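PDB 6MDX: DNA-dependent metalloprotease SPRTN from Homo sapiens, which cleaves proteins covalently cross-linked to DNA during DNA synthesis, acting as a DNA-dependent zinc endopeptidase that maintains genomic integrity. Local coordinates for residues E38-V43 with S60-E65. Numbering follows the deposited sequence. Where two conformers were deposited one is given.
Sequences EVKWSV and SIRLSE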
# COMPACT_ATOMS: atom_id res chain seq x y z
N GLU A 38 -9.85 -6.23 5.18
CA GLU A 38 -9.02 -7.39 5.50
C GLU A 38 -7.55 -6.96 5.35
O GLU A 38 -7.21 -6.54 4.27
CB GLU A 38 -9.32 -8.48 4.46
CG GLU A 38 -8.36 -9.66 4.55
CD GLU A 38 -8.45 -10.59 3.35
OE1 GLU A 38 -8.56 -11.84 3.58
OE2 GLU A 38 -8.44 -10.10 2.20
N VAL A 39 -6.75 -7.06 6.39
CA VAL A 39 -5.33 -6.76 6.29
C VAL A 39 -4.54 -8.04 6.56
O VAL A 39 -4.80 -8.76 7.50
CB VAL A 39 -4.86 -5.64 7.23
CG1 VAL A 39 -4.79 -6.07 8.70
CG2 VAL A 39 -3.49 -5.15 6.79
N LYS A 40 -3.57 -8.34 5.69
CA LYS A 40 -2.72 -9.51 5.86
C LYS A 40 -1.28 -9.22 5.43
O LYS A 40 -1.08 -8.35 4.57
CB LYS A 40 -3.24 -10.70 5.05
CG LYS A 40 -4.61 -11.20 5.50
CD LYS A 40 -5.15 -12.33 4.68
CE LYS A 40 -6.44 -12.89 5.26
NZ LYS A 40 -6.22 -13.67 6.51
N TRP A 41 -0.34 -9.98 6.01
CA TRP A 41 0.99 -10.09 5.49
C TRP A 41 0.95 -10.85 4.18
O TRP A 41 0.14 -11.76 3.96
CB TRP A 41 1.90 -10.82 6.45
CG TRP A 41 2.24 -10.10 7.71
CD1 TRP A 41 1.76 -10.38 8.96
CD2 TRP A 41 3.17 -9.03 7.88
NE1 TRP A 41 2.33 -9.55 9.89
CE2 TRP A 41 3.20 -8.71 9.25
CE3 TRP A 41 3.94 -8.28 7.00
CZ2 TRP A 41 3.97 -7.67 9.74
CZ3 TRP A 41 4.77 -7.31 7.49
CH2 TRP A 41 4.76 -6.99 8.84
N SER A 42 1.88 -10.45 3.30
CA SER A 42 2.23 -11.22 2.11
C SER A 42 3.68 -11.70 2.26
O SER A 42 4.56 -10.88 2.43
CB SER A 42 2.03 -10.42 0.88
OG SER A 42 2.59 -11.12 -0.22
N VAL A 43 3.94 -13.00 2.17
CA VAL A 43 5.33 -13.45 2.40
C VAL A 43 6.14 -13.37 1.10
O VAL A 43 7.37 -13.31 1.19
CB VAL A 43 5.43 -14.85 3.03
CG1 VAL A 43 4.63 -14.94 4.33
CG2 VAL A 43 5.03 -15.94 2.06
N SER A 60 -9.09 -5.00 0.55
CA SER A 60 -8.06 -5.78 1.16
C SER A 60 -6.76 -4.99 1.14
O SER A 60 -6.50 -4.26 0.18
CB SER A 60 -7.88 -7.12 0.49
OG SER A 60 -7.79 -6.96 -0.91
N ILE A 61 -6.00 -5.12 2.23
CA ILE A 61 -4.68 -4.53 2.34
C ILE A 61 -3.70 -5.68 2.49
O ILE A 61 -3.83 -6.59 3.32
CB ILE A 61 -4.60 -3.55 3.52
CG1 ILE A 61 -5.55 -2.37 3.28
CG2 ILE A 61 -3.18 -3.10 3.76
CD1 ILE A 61 -5.67 -1.48 4.50
N ARG A 62 -2.55 -5.56 1.81
CA ARG A 62 -1.43 -6.49 2.04
C ARG A 62 -0.15 -5.72 2.34
O ARG A 62 0.11 -4.69 1.66
CB ARG A 62 -1.19 -7.33 0.79
CG ARG A 62 -2.37 -8.21 0.41
CD ARG A 62 -2.66 -9.24 1.49
NE ARG A 62 -3.81 -10.06 1.13
CZ ARG A 62 -5.04 -9.90 1.59
NH1 ARG A 62 -5.97 -10.74 1.14
NH2 ARG A 62 -5.36 -8.94 2.47
N LEU A 63 0.63 -6.24 3.28
CA LEU A 63 1.92 -5.69 3.64
C LEU A 63 3.03 -6.69 3.35
O LEU A 63 2.88 -7.87 3.65
CB LEU A 63 1.90 -5.36 5.12
CG LEU A 63 0.87 -4.29 5.49
CD1 LEU A 63 0.81 -4.15 6.97
CD2 LEU A 63 1.22 -2.95 4.84
N SER A 64 4.15 -6.20 2.84
CA SER A 64 5.30 -7.06 2.47
C SER A 64 6.07 -7.50 3.71
O SER A 64 6.79 -6.73 4.33
CB SER A 64 6.19 -6.32 1.51
OG SER A 64 7.36 -7.09 1.25
N GLU A 65 6.03 -8.79 4.01
CA GLU A 65 6.87 -9.33 5.04
C GLU A 65 8.34 -9.20 4.63
O GLU A 65 9.15 -8.76 5.42
CB GLU A 65 6.47 -10.77 5.33
CG GLU A 65 7.03 -11.29 6.63
CD GLU A 65 6.73 -12.76 6.84
OE1 GLU A 65 5.63 -13.08 7.34
OE2 GLU A 65 7.58 -13.59 6.45
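Val-39 and Ile-61 meet on the buried face of two parallel strands in the SprT-like protease domain, their CG2 methyls 3.7 Å apart in one of the two conformers of Val-39. Both methyls lie anti to their own backbone N (Val-39 chi1 72°, measured to CG1), which sends them the same way along the strands, beside each other. The packed layer continues through Leu-63, whose CB lies 4.0 Å from CE3 of the Trp-41 indole, while CG of Glu-65 covers one ring face near its rim. Helices 18-29 and 73-91 close over this layer; Ile-61 touches Glu-83, the active-site residue of the HExxH helix.

Four backbone hydrogen bonds run in the alternating pattern of a parallel ladder, from Ile-61 N to Glu-38 O as far as Ser-42 N to Leu-63 O. A fifth, from Glu-65 N to Ser-42 O (3.0 Å), carries the pairing into helix 65-68, where Ser-64 is the N-cap, its OG bonded to Leu-67 N and Met-45 O.

The other face is polar and, at Glu-38, Lys-40 and Arg-62, more open to solvent, although Tyr-151 also touches Arg-62. Arg-62 bends at chi2 (-63°), giving a salt bridge of 2.8 Å between its NH1 and Glu-38 OE2. The carboxylate oxygen lies in the guanidinium plane but is met from above its own plane, the two groups being turned 76° apart. Arg-62 NH2 reaches Glu-38 OE2 only weakly; its stronger bond, 2.9 Å, goes to Ile-61 O, met from above the carbonyl plane, an oxygen that also accepts Lys-40 N. The Lys-40 chain runs alongside, CD 3.8 Å above the guanidinium plane. These contacts restrict the rotation of the guanidinium, and Glu-38 probably offsets the positive charge of Arg-62 and Lys-40.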